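Local coordinates for 11S globulin subunit beta (Cucurbita maxima, PDB 2E9Q), which serves as a seed storage protein, a nutrient reservoir whose subunits, built from two cupin domains, assemble into hexamers, at residues A[158-163]-A[397-402]; A[338-343]-A[403-408]. All coordinates share one frame; numbering follows the deposited sequence.

Contact 1: residues A[158-163]-A[397-402]; sequences IVFADT and IAFKTN
Phe-160 and Phe-399 meet where the two cupin domains come together, and each sets its CB methylene on the other's ring face. Their planes are nearly parallel, 3° apart, yet the rings have slid past each other in opposite directions and barely overlap. Phe-160 CB therefore sits over the centre of the Phe-399 ring, 3.4 Å from its centroid, and Phe-399 CB lies over the centre of the Phe-160 ring in return, a reciprocal pair of CH-pi contacts. The torsions produce this offset: Phe-160 carries CG anti to its own nitrogen (chi1 172°), whereas Phe-399 holds CG anti to the carbonyl carbon (chi1 -54°), and the rings run opposite ways along nearly parallel strand segments. The Ile-158 side chain meets Phe-399 at about a right angle, CG2 3.9 Å from CE1, while Ile-397 CG1 lies near the rim on the opposite face. Thr-401 CG2 reaches the edge of Phe-160, its hydroxyl being bonded to Gln-169 of the second subunit and to His-344. A leucine in place of Phe-399 would probably leave Phe-160 CB without its flat platform. Between these two segments the contact is apolar and buried, held by ring-face packing and shape fit rather than by polar pairing.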
# COMPACT_ATOMS: atom_id res chain seq x y z
N ILE A 158 8.26 6.89 -25.70
CA ILE A 158 7.67 7.64 -24.60
C ILE A 158 7.65 6.74 -23.35
O ILE A 158 6.85 5.82 -23.25
CB ILE A 158 6.23 8.06 -24.95
CG1 ILE A 158 6.21 8.73 -26.32
CG2 ILE A 158 5.70 8.99 -23.87
CD1 ILE A 158 7.14 9.95 -26.44
N VAL A 159 8.56 7.02 -22.43
CA VAL A 159 8.71 6.25 -21.20
C VAL A 159 8.00 6.82 -19.98
O VAL A 159 8.36 7.89 -19.49
CB VAL A 159 10.19 6.12 -20.83
CG1 VAL A 159 10.35 5.24 -19.59
CG2 VAL A 159 10.97 5.58 -22.03
N PHE A 160 7.00 6.09 -19.49
CA PHE A 160 6.25 6.47 -18.32
C PHE A 160 6.69 5.60 -17.14
O PHE A 160 6.66 4.37 -17.20
CB PHE A 160 4.76 6.29 -18.58
CG PHE A 160 3.90 6.49 -17.37
CD1 PHE A 160 3.41 5.39 -16.67
CD2 PHE A 160 3.54 7.77 -16.95
CE1 PHE A 160 2.58 5.57 -15.56
CE2 PHE A 160 2.70 7.96 -15.85
CZ PHE A 160 2.22 6.86 -15.14
N ALA A 161 7.12 6.27 -16.07
CA ALA A 161 7.58 5.59 -14.87
C ALA A 161 6.77 6.09 -13.69
O ALA A 161 6.51 7.29 -13.56
CB ALA A 161 9.06 5.87 -14.65
N ASP A 162 6.37 5.16 -12.83
CA ASP A 162 5.58 5.49 -11.66
C ASP A 162 6.33 5.11 -10.40
O ASP A 162 6.49 3.92 -10.09
CB ASP A 162 4.24 4.77 -11.74
CG ASP A 162 3.44 4.85 -10.46
OD1 ASP A 162 3.48 5.90 -9.77
OD2 ASP A 162 2.76 3.85 -10.15
N THR A 163 6.78 6.12 -9.67
CA THR A 163 7.54 5.95 -8.43
C THR A 163 6.68 5.64 -7.22
O THR A 163 7.17 5.13 -6.23
CB THR A 163 8.38 7.20 -8.12
OG1 THR A 163 7.51 8.32 -7.94
CG2 THR A 163 9.33 7.50 -9.27
N ILE A 397 -1.34 9.24 -26.14
CA ILE A 397 -1.17 8.02 -25.36
C ILE A 397 -1.29 8.48 -23.90
O ILE A 397 -0.54 9.36 -23.44
CB ILE A 397 0.20 7.35 -25.59
CG1 ILE A 397 0.28 6.07 -24.77
CG2 ILE A 397 1.33 8.27 -25.22
CD1 ILE A 397 -0.78 5.06 -25.13
N ALA A 398 -2.25 7.91 -23.19
CA ALA A 398 -2.50 8.26 -21.80
C ALA A 398 -2.16 7.12 -20.84
O ALA A 398 -2.83 6.09 -20.84
CB ALA A 398 -3.95 8.65 -21.63
N PHE A 399 -1.13 7.31 -20.02
CA PHE A 399 -0.73 6.29 -19.06
C PHE A 399 -1.57 6.39 -17.79
O PHE A 399 -1.84 7.49 -17.29
CB PHE A 399 0.76 6.44 -18.72
CG PHE A 399 1.65 6.45 -19.91
CD1 PHE A 399 1.99 7.64 -20.54
CD2 PHE A 399 2.14 5.24 -20.44
CE1 PHE A 399 2.82 7.65 -21.67
CE2 PHE A 399 2.96 5.24 -21.57
CZ PHE A 399 3.30 6.44 -22.19
N LYS A 400 -1.97 5.23 -17.27
CA LYS A 400 -2.78 5.12 -16.07
C LYS A 400 -1.98 4.52 -14.93
O LYS A 400 -1.19 3.61 -15.13
CB LYS A 400 -4.00 4.23 -16.35
CG LYS A 400 -4.76 4.58 -17.62
CD LYS A 400 -5.41 5.96 -17.56
CE LYS A 400 -6.12 6.25 -18.88
NZ LYS A 400 -6.84 7.54 -18.88
N THR A 401 -2.20 5.04 -13.72
CA THR A 401 -1.51 4.55 -12.54
C THR A 401 -2.32 3.46 -11.84
O THR A 401 -2.39 3.41 -10.62
CB THR A 401 -1.29 5.68 -11.54
OG1 THR A 401 -2.56 6.26 -11.22
CG2 THR A 401 -0.37 6.76 -12.13
N ASN A 402 -2.96 2.60 -12.64
CA ASN A 402 -3.74 1.48 -12.12
C ASN A 402 -3.75 0.42 -13.23
O ASN A 402 -3.61 0.76 -14.41
CB ASN A 402 -5.18 1.92 -11.83
CG ASN A 402 -5.88 1.01 -10.84
OD1 ASN A 402 -5.75 1.17 -9.63
ND2 ASN A 402 -6.60 0.02 -11.36

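Contact 2: residues A[338-343]-A[403-408]; sequences HYTVNS and DNAITN
The ring of Tyr-339 and the amide of Asn-408 stand side by side, pointing the same way, with their planes 75° apart. Asn-408 CB lies over one face of the ring, 4.1 Å from its centroid, a CH-pi contact; Phe-80 of the second subunit also stacks on the ring. Tyr-339 takes this position with CG between its backbone N and carbonyl carbon (chi1 65°), and its hydroxyl bonds to Gly-142 O of that subunit.

The second flat group, the Asn-342 amide, bridges the backbone of the facing loop with both ends. Its ND2 donates to Asn-404 O at 2.7 Å, almost straight at 176°; the acceptor lies in the amide plane, although the donor stands well above the carbonyl plane of Asn-404. OD1 accepts from Ile-406 N, also at 2.7 Å, with the donor slightly tilted from the amide carbonyl plane. Two bonds thus fix the rotation of this amide and clasp the chain on either side of Ala-405, whose CB is 3.6 Å from Ser-343 OG.

The backbones pair along the same run. Tyr-339 and Asn-408 form an antiparallel hydrogen-bonded pair, and Thr-340 faces Thr-407 in the non-hydrogen-bonded pair beside it. Beyond the bridge Val-341 N donates to Ile-406 O at 2.9 Å, while Val-341 CG1 packs on Ile-406 CG2 at 4.0 Å. Thr-407 OG1 is buried with no polar partner in the model, although its side chain packs on Arg-447, a residue of the magnesium site.

The arrangement is a short antiparallel strand pair, extended by an asparagine whose side-chain amide grips the main chain around Ala-405; strands 334-340 and 407-409 belong to the antiparallel jelly-roll beta-barrel of the C-terminal cupin domain, at a surface where the second subunit packs.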
# COMPACT_ATOMS: atom_id res chain seq x y z
N HIS A 338 -15.72 13.49 -18.62
CA HIS A 338 -15.62 12.26 -17.86
C HIS A 338 -14.49 12.40 -16.84
O HIS A 338 -13.73 13.36 -16.87
CB HIS A 338 -15.25 11.13 -18.80
CG HIS A 338 -13.88 11.28 -19.37
ND1 HIS A 338 -13.62 12.08 -20.46
CD2 HIS A 338 -12.68 10.81 -18.95
CE1 HIS A 338 -12.32 12.10 -20.69
NE2 HIS A 338 -11.72 11.34 -19.79
N TYR A 339 -14.39 11.42 -15.96
CA TYR A 339 -13.33 11.41 -14.99
C TYR A 339 -12.97 9.95 -14.74
O TYR A 339 -13.78 9.06 -14.99
CB TYR A 339 -13.78 12.08 -13.69
CG TYR A 339 -14.89 11.36 -12.97
CD1 TYR A 339 -16.23 11.56 -13.31
CD2 TYR A 339 -14.60 10.48 -11.94
CE1 TYR A 339 -17.24 10.91 -12.62
CE2 TYR A 339 -15.58 9.83 -11.26
CZ TYR A 339 -16.90 10.05 -11.59
OH TYR A 339 -17.87 9.39 -10.85
N THR A 340 -11.76 9.71 -14.27
CA THR A 340 -11.34 8.36 -13.98
C THR A 340 -11.52 8.17 -12.50
O THR A 340 -10.96 8.91 -11.69
CB THR A 340 -9.89 8.13 -14.36
OG1 THR A 340 -9.73 8.36 -15.76
CG2 THR A 340 -9.48 6.68 -14.04
N VAL A 341 -12.29 7.16 -12.15
CA VAL A 341 -12.56 6.91 -10.76
C VAL A 341 -11.44 6.29 -9.96
O VAL A 341 -11.37 6.49 -8.75
CB VAL A 341 -13.85 6.06 -10.59
CG1 VAL A 341 -14.50 5.81 -11.96
CG2 VAL A 341 -13.54 4.75 -9.88
N ASN A 342 -10.56 5.55 -10.62
CA ASN A 342 -9.53 4.86 -9.87
C ASN A 342 -8.07 5.11 -10.23
O ASN A 342 -7.20 4.36 -9.79
CB ASN A 342 -9.80 3.37 -9.92
CG ASN A 342 -9.71 2.82 -11.32
OD1 ASN A 342 -9.92 3.54 -12.30
ND2 ASN A 342 -9.40 1.53 -11.43
N SER A 343 -7.78 6.14 -11.02
CA SER A 343 -6.38 6.42 -11.31
C SER A 343 -6.11 7.78 -11.91
O SER A 343 -7.03 8.51 -12.29
CB SER A 343 -5.79 5.35 -12.24
OG SER A 343 -6.19 5.56 -13.57
N ASP A 403 -3.89 -0.86 -12.88
CA ASP A 403 -3.90 -1.89 -13.92
C ASP A 403 -5.21 -1.91 -14.68
O ASP A 403 -5.34 -2.59 -15.69
CB ASP A 403 -3.59 -3.29 -13.35
CG ASP A 403 -4.66 -3.81 -12.39
OD1 ASP A 403 -5.80 -3.31 -12.35
OD2 ASP A 403 -4.35 -4.78 -11.67
N ASN A 404 -6.19 -1.14 -14.20
CA ASN A 404 -7.49 -1.09 -14.85
C ASN A 404 -8.25 0.23 -14.64
O ASN A 404 -9.18 0.30 -13.82
CB ASN A 404 -8.35 -2.26 -14.35
CG ASN A 404 -9.75 -2.23 -14.92
OD1 ASN A 404 -9.94 -2.15 -16.13
ND2 ASN A 404 -10.74 -2.30 -14.04
N ALA A 405 -7.87 1.26 -15.38
CA ALA A 405 -8.49 2.57 -15.28
C ALA A 405 -9.96 2.57 -15.71
O ALA A 405 -10.29 2.14 -16.81
CB ALA A 405 -7.72 3.58 -16.12
N ILE A 406 -10.83 3.06 -14.85
CA ILE A 406 -12.24 3.11 -15.16
C ILE A 406 -12.70 4.55 -15.34
O ILE A 406 -12.52 5.39 -14.45
CB ILE A 406 -13.08 2.52 -14.03
CG1 ILE A 406 -12.64 1.08 -13.74
CG2 ILE A 406 -14.56 2.60 -14.40
CD1 ILE A 406 -13.17 0.53 -12.42
N THR A 407 -13.29 4.84 -16.50
CA THR A 407 -13.78 6.18 -16.76
C THR A 407 -15.30 6.25 -16.74
O THR A 407 -15.99 5.44 -17.37
CB THR A 407 -13.27 6.72 -18.12
OG1 THR A 407 -14.39 7.13 -18.92
CG2 THR A 407 -12.49 5.67 -18.86
N ASN A 408 -15.82 7.22 -15.98
CA ASN A 408 -17.26 7.44 -15.90
C ASN A 408 -17.59 8.63 -16.79
O ASN A 408 -16.97 9.69 -16.69
CB ASN A 408 -17.68 7.76 -14.46
CG ASN A 408 -17.98 6.52 -13.66
OD1 ASN A 408 -18.49 6.61 -12.54
ND2 ASN A 408 -17.67 5.36 -14.22

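Overall arrangement
Contact 1 and contact 2 share one run of chain, for residues 397-402 lead directly into 403-408. The first half faces the N-terminal cupin domain, whereas the second turns to pair with 338-343 inside the C-terminal one. Their centres are about 14 Å apart, and they touch where Lys-400 CG packs 3.5 Å from Ala-405 CB and Thr-401 OG1 lies 3.5 Å from Ser-343 CB. Contact 1 is buried near the middle of the subunit, while contact 2 lies about 17 Å from the chain centre. Both reach the second subunit. The magnesium-site residue Lys-387 lies near both contacts: its side chain is about 6 Å from that of Lys-400 and about 5 Å from that of His-338.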